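Local coordinates for protein pyruvate-formate lyase-activating enzyme (Bacteroides vulgatus ATCC 8482, PDB 3CAN) that probably acts as an activating enzyme of the radical SAM superfamily, with an alpha/beta fold of the partial TIM-barrel kind, at residues V7-G12 with D23-C28; R35-T40 with D49-N54. One frame throughout, in Å; residues are numbered along the deposited sequence.

Contact 1 (7-12 with 23-28) and contact 2 (35-40 with 49-54) are successive strand-helix pairs of one parallel sheet, in series along the chain and with centres about 8 Å apart. Their strands are neighbours: Phe9 O lies 2.8 Å from Asp38 N, a probable hydrogen bond, and Gly11 N lies 2.9 Å from Asp38 OD2, a second probable one that ties the turn after the first strand to the second. The helical sides meet as well, with Leu25 CB packed 3.3 Å from Asn54 O. Contact 1 lies at the strand that carries the sheet into the second subunit, whereas contact 2 touches no other chain of the assembly.

Contact 1: residues V7-G12 with D23-C28; sequences VTFCGG and DILKRC
Val7 and Phe9 of strand 6-10 reach across to Ile24, Leu25 and Cys28 of helix 18-30, the first strand and the helix of a beta-alpha-beta unit that strand 35-38 completes. The short segments run nearly antiparallel, at 166°, with axes 10.7 Å apart at closest approach, a gap that side chains bridge without any hydrogen bond. Phe9 is the main bump. Its CG is anti to the carbonyl carbon (chi1 -72°), which sends the ring out toward the helix, where its outer edge, CE2 and CZ, is set against the side chains of Ile24 and Leu25. Ile24 crosses the phenyl at about a right angle and sets its branch methyl CG2 at the ring edge, near the ring plane, 3.6 Å from Phe9 CZ. Leu25 slides past Phe9 in the opposite direction, and its CD2 comes obliquely to 4.0 Å from the neighbouring Phe9 CE2. Pro14 adds a further contact to the phenyl group. One helical turn beyond Ile24, Cys28 turns its SG toward Val7 near the start of the strand. On the side of the helix that faces the second subunit, Arg27 NE donates an almost straight bond (173°) to Asp23 OD2 within a salt bridge, the oxygen being met from above its carboxylate plane. An antiparallel strand of that subunit pairs with 7-10, and Val7 and Ile24 each pack on their own counterparts in that chain. Leu25 also packs on Val37, so the apolar layer between helix 18-30 and the sheet continues from strand 6-10 to strand 35-38. At the N-terminal end of the strand, Val7 CG1 occupies the crowded position between backbone N and carbonyl carbon and stands 4.0 Å from Cys28 SG.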
loop_
_atom_site.group_PDB
_atom_site.type_symbol
_atom_site.label_atom_id
_atom_site.label_comp_id
_atom_site.label_asym_id
_atom_site.label_seq_id
_atom_site.Cartn_x
_atom_site.Cartn_y
_atom_site.Cartn_z
ATOM N N VAL A 7 -3.209 -9.569 5.592
ATOM C CA VAL A 7 -1.985 -9.891 4.876
ATOM C C VAL A 7 -2.195 -9.580 3.387
ATOM O O VAL A 7 -3.271 -9.824 2.821
ATOM C CB VAL A 7 -1.585 -11.377 5.097
ATOM C CG1 VAL A 7 -2.646 -12.346 4.530
ATOM C CG2 VAL A 7 -0.195 -11.688 4.535
ATOM N N THR A 8 -1.158 -9.046 2.767
ATOM C CA THR A 8 -1.158 -8.792 1.328
ATOM C C THR A 8 0.105 -9.379 0.718
ATOM O O THR A 8 1.220 -9.174 1.237
ATOM C CB THR A 8 -1.178 -7.295 1.032
ATOM O OG1 THR A 8 -2.319 -6.695 1.646
ATOM C CG2 THR A 8 -1.213 -7.034 -0.493
ATOM N N PHE A 9 -0.052 -10.083 -0.396
ATOM C CA PHE A 9 1.095 -10.490 -1.206
ATOM C C PHE A 9 1.124 -9.589 -2.426
ATOM O O PHE A 9 0.087 -9.377 -3.067
ATOM C CB PHE A 9 0.986 -11.932 -1.641
ATOM C CG PHE A 9 1.206 -12.895 -0.531
ATOM C CD1 PHE A 9 2.481 -13.362 -0.253
ATOM C CD2 PHE A 9 0.145 -13.325 0.248
ATOM C CE1 PHE A 9 2.690 -14.264 0.771
ATOM C CE2 PHE A 9 0.351 -14.210 1.309
ATOM C CZ PHE A 9 1.615 -14.674 1.562
ATOM N N CYS A 10 2.294 -9.024 -2.702
ATOM C CA CYS A 10 2.493 -8.035 -3.770
ATOM C C CYS A 10 3.603 -8.464 -4.715
ATOM O O CYS A 10 4.589 -9.099 -4.289
ATOM C CB CYS A 10 2.914 -6.683 -3.187
ATOM S SG CYS A 10 1.724 -5.862 -2.142
ATOM N N GLY A 11 3.492 -8.058 -5.974
ATOM C CA GLY A 11 4.577 -8.232 -6.903
ATOM C C GLY A 11 4.740 -9.622 -7.473
ATOM O O GLY A 11 3.881 -10.497 -7.307
ATOM N N GLY A 12 5.840 -9.802 -8.194
ATOM C CA GLY A 12 6.075 -11.023 -8.945
ATOM C C GLY A 12 6.578 -12.194 -8.123
ATOM O O GLY A 12 6.243 -13.338 -8.408
ATOM N N ASP A 23 -0.582 -22.335 0.417
ATOM C CA ASP A 23 -0.448 -22.856 1.774
ATOM C C ASP A 23 -0.530 -21.734 2.824
ATOM O O ASP A 23 -1.244 -21.849 3.819
ATOM C CB ASP A 23 0.863 -23.613 1.925
ATOM C CG ASP A 23 0.975 -24.303 3.262
ATOM O OD1 ASP A 23 0.136 -25.175 3.557
ATOM O OD2 ASP A 23 1.874 -23.934 4.023
ATOM N N ILE A 24 0.190 -20.647 2.599
ATOM C CA ILE A 24 0.172 -19.529 3.544
ATOM C C ILE A 24 -1.217 -18.906 3.570
ATOM O O ILE A 24 -1.743 -18.594 4.630
ATOM C CB ILE A 24 1.226 -18.481 3.191
ATOM C CG1 ILE A 24 2.646 -19.066 3.294
ATOM C CG2 ILE A 24 1.050 -17.230 4.094
ATOM C CD1 ILE A 24 3.006 -19.727 4.628
ATOM N N LEU A 25 -1.821 -18.726 2.400
ATOM C CA LEU A 25 -3.194 -18.219 2.336
ATOM C C LEU A 25 -4.165 -19.099 3.133
ATOM O O LEU A 25 -4.981 -18.591 3.896
ATOM C CB LEU A 25 -3.644 -18.096 0.882
ATOM C CG LEU A 25 -2.998 -16.963 0.080
ATOM C CD1 LEU A 25 -3.407 -17.085 -1.397
ATOM C CD2 LEU A 25 -3.394 -15.579 0.609
ATOM N N LYS A 26 -4.064 -20.414 2.976
ATOM C CA LYS A 26 -4.904 -21.323 3.766
ATOM C C LYS A 26 -4.704 -21.150 5.274
ATOM O O LYS A 26 -5.672 -21.062 6.033
ATOM C CB LYS A 26 -4.658 -22.770 3.359
ATOM C CG LYS A 26 -5.315 -23.099 2.037
ATOM C CD LYS A 26 -4.988 -24.478 1.541
ATOM C CE LYS A 26 -5.846 -24.828 0.350
ATOM N NZ LYS A 26 -5.427 -26.145 -0.217
ATOM N N ARG A 27 -3.453 -21.074 5.703
ATOM C CA ARG A 27 -3.130 -20.879 7.119
ATOM C C ARG A 27 -3.708 -19.568 7.662
ATOM O O ARG A 27 -4.271 -19.526 8.758
ATOM C CB ARG A 27 -1.616 -20.910 7.327
ATOM C CG ARG A 27 -1.006 -22.288 7.133
ATOM C CD ARG A 27 0.508 -22.230 7.085
ATOM N NE ARG A 27 1.071 -23.537 6.792
ATOM C CZ ARG A 27 1.286 -24.475 7.703
ATOM N NH1 ARG A 27 1.031 -24.246 8.983
ATOM N NH2 ARG A 27 1.777 -25.646 7.334
ATOM N N CYS A 28 -3.576 -18.499 6.887
ATOM C CA CYS A 28 -4.130 -17.198 7.274
ATOM C C CYS A 28 -5.664 -17.232 7.364
ATOM O O CYS A 28 -6.253 -16.634 8.270
ATOM C CB CYS A 28 -3.653 -16.108 6.317
ATOM S SG CYS A 28 -1.895 -15.701 6.481
#

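Contact 2: residues R35-T40 with D49-N54; sequences RAVDTT and DEVMRN
A buried strand-helix packing contact joins Arg35, Val37 and Thr39 of the 35-40 segment to Val51 and Asn54 at the end of helix 45-53, packed against strand 35-38, second in the parallel sheet. Its apolar part is two valines meeting tip to tip. With CG1 anti to the backbone N (chi1 168°), Val51 aims that methyl at the fork of Val37, 3.9 Å from Val37 CB and about as far from both of its methyls. Thr39 slides past Val51 in the opposite direction and brings its CG2 to 4.1 Å from the same Val51 CG1. Leu58 of the next strand packs on both Thr39 and Val51.

The polar end is built round Arg35. Its chain bends at chi3 (-62°), laying one guanidinium face against the backbone of Asn54, whose O sits 3.0 Å above the plane and toward the rim. Arg35 NH1 is only 3.1 Å from Asn54 O, but the N-H does not point at the oxygen, so this is a carbonyl oxygen resting over the guanidinium face and not a hydrogen bond. The N-H groups are used at the edge instead, in plane: NH1 and NH2 each give a bond to a water, one passed on to Asn54 OD1 and the other to Arg53 O. The charge itself pairs with Glu56, and NH1 also bonds to Leu25 O. The Asn54 side chain is held by a bond from its ND2 to Glu50 O, 2.8 Å long, while Arg53 grips Glu50 OE1 side-on with NE and NH1. At the end of the strand, Asp38 OD1 accepts from Thr40 N, an Asx turn, and from Thr40 OG1. Strand 35-38 and helix 45-53 lead on to strand 57-61, a beta-alpha-beta unit as in the partial TIM barrels of radical SAM proteins.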
loop_
_atom_site.group_PDB
_atom_site.type_symbol
_atom_site.label_atom_id
_atom_site.label_comp_id
_atom_site.label_asym_id
_atom_site.label_seq_id
_atom_site.Cartn_x
_atom_site.Cartn_y
_atom_site.Cartn_z
ATOM N N ARG A 35 -7.148 -11.532 3.500
ATOM C CA ARG A 35 -6.089 -11.826 2.533
ATOM C C ARG A 35 -6.307 -11.149 1.183
ATOM O O ARG A 35 -7.370 -11.300 0.564
ATOM C CB ARG A 35 -6.019 -13.337 2.300
ATOM C CG ARG A 35 -5.753 -14.149 3.566
ATOM C CD ARG A 35 -6.247 -15.567 3.422
ATOM N NE ARG A 35 -7.690 -15.631 3.224
ATOM C CZ ARG A 35 -8.357 -16.762 3.054
ATOM N NH1 ARG A 35 -7.736 -17.923 3.122
ATOM N NH2 ARG A 35 -9.668 -16.731 2.848
ATOM N N ALA A 36 -5.292 -10.419 0.723
ATOM C CA ALA A 36 -5.302 -9.790 -0.606
ATOM C C ALA A 36 -4.082 -10.260 -1.361
ATOM O O ALA A 36 -3.001 -10.340 -0.782
ATOM C CB ALA A 36 -5.276 -8.266 -0.494
ATOM N N VAL A 37 -4.245 -10.540 -2.645
ATOM C CA VAL A 37 -3.151 -11.089 -3.447
ATOM C C VAL A 37 -3.049 -10.361 -4.788
ATOM O O VAL A 37 -4.018 -10.271 -5.535
ATOM C CB VAL A 37 -3.326 -12.580 -3.721
ATOM C CG1 VAL A 37 -2.136 -13.109 -4.526
ATOM C CG2 VAL A 37 -3.509 -13.369 -2.386
ATOM N N ASP A 38 -1.862 -9.868 -5.085
ATOM C CA ASP A 38 -1.527 -9.312 -6.400
ATOM C C ASP A 38 -1.311 -10.445 -7.399
ATOM O O ASP A 38 -0.342 -11.214 -7.273
ATOM C CB ASP A 38 -0.272 -8.454 -6.255
ATOM C CG ASP A 38 0.202 -7.819 -7.552
ATOM O OD1 ASP A 38 -0.369 -8.075 -8.632
ATOM O OD2 ASP A 38 1.221 -7.083 -7.481
ATOM N N THR A 39 -2.212 -10.574 -8.372
ATOM C CA THR A 39 -2.154 -11.644 -9.362
ATOM C C THR A 39 -1.788 -11.112 -10.766
ATOM O O THR A 39 -1.954 -11.812 -11.773
ATOM C CB THR A 39 -3.497 -12.403 -9.451
ATOM O OG1 THR A 39 -4.532 -11.495 -9.836
ATOM C CG2 THR A 39 -3.850 -13.068 -8.097
ATOM N N THR A 40 -1.273 -9.889 -10.820
ATOM C CA THR A 40 -0.948 -9.237 -12.086
ATOM C C THR A 40 -0.196 -10.183 -13.021
ATOM O O THR A 40 -0.601 -10.379 -14.172
ATOM C CB THR A 40 -0.115 -7.966 -11.856
ATOM O OG1 THR A 40 -0.791 -7.078 -10.940
ATOM C CG2 THR A 40 0.154 -7.240 -13.177
ATOM N N ASP A 49 -7.501 -19.320 -10.233
ATOM C CA ASP A 49 -8.702 -19.908 -9.626
ATOM C C ASP A 49 -8.453 -20.377 -8.190
ATOM O O ASP A 49 -9.278 -20.124 -7.296
ATOM C CB ASP A 49 -9.201 -21.092 -10.461
ATOM C CG ASP A 49 -9.782 -20.676 -11.792
ATOM O OD1 ASP A 49 -9.989 -19.468 -12.025
ATOM O OD2 ASP A 49 -10.040 -21.584 -12.617
ATOM N N GLU A 50 -7.323 -21.043 -7.959
ATOM C CA GLU A 50 -6.993 -21.542 -6.621
ATOM C C GLU A 50 -6.706 -20.396 -5.653
ATOM O O GLU A 50 -7.087 -20.462 -4.495
ATOM C CB GLU A 50 -5.807 -22.510 -6.661
ATOM C CG GLU A 50 -5.505 -23.215 -5.325
ATOM C CD GLU A 50 -6.621 -24.146 -4.841
ATOM O OE1 GLU A 50 -7.456 -24.585 -5.662
ATOM O OE2 GLU A 50 -6.657 -24.443 -3.624
ATOM N N VAL A 51 -6.032 -19.348 -6.126
ATOM C CA VAL A 51 -5.813 -18.153 -5.296
ATOM C C VAL A 51 -7.156 -17.542 -4.877
ATOM O O VAL A 51 -7.368 -17.244 -3.706
ATOM C CB VAL A 51 -4.946 -17.094 -6.003
ATOM C CG1 VAL A 51 -4.995 -15.759 -5.226
ATOM C CG2 VAL A 51 -3.492 -17.593 -6.112
HETATM N N MSE A 52 -8.089 -17.412 -5.817
HETATM C CA MSE A 52 -9.422 -16.887 -5.487
HETATM C C MSE A 52 -10.164 -17.730 -4.439
HETATM O O MSE A 52 -10.901 -17.198 -3.621
HETATM C CB MSE A 52 -10.269 -16.724 -6.747
HETATM C CG MSE A 52 -9.850 -15.572 -7.626
HETATM SE SE MSE A 52 -11.115 -15.227 -9.071
HETATM C CE MSE A 52 -10.733 -16.760 -10.188
ATOM N N ARG A 53 -9.957 -19.042 -4.441
ATOM C CA ARG A 53 -10.568 -19.885 -3.430
ATOM C C ARG A 53 -9.997 -19.654 -2.027
ATOM O O ARG A 53 -10.603 -20.075 -1.031
ATOM C CB ARG A 53 -10.427 -21.356 -3.817
ATOM C CG ARG A 53 -11.363 -21.768 -4.924
ATOM C CD ARG A 53 -11.419 -23.278 -5.056
ATOM N NE ARG A 53 -10.345 -23.762 -5.900
ATOM C CZ ARG A 53 -10.388 -23.809 -7.233
ATOM N NH1 ARG A 53 -9.342 -24.248 -7.903
ATOM N NH2 ARG A 53 -11.463 -23.416 -7.911
ATOM N N ASN A 54 -8.858 -18.963 -1.944
ATOM C CA ASN A 54 -8.127 -18.830 -0.695
ATOM C C ASN A 54 -7.752 -17.386 -0.363
ATOM O O ASN A 54 -6.745 -17.127 0.292
ATOM C CB ASN A 54 -6.894 -19.723 -0.736
ATOM C CG ASN A 54 -7.261 -21.204 -0.820
ATOM O OD1 ASN A 54 -7.711 -21.805 0.168
ATOM N ND2 ASN A 54 -7.093 -21.787 -2.004
HETATM O O HOH W 1 -8.637 -20.639 2.465
HETATM O O HOH W 2 -11.116 -19.249 2.118
#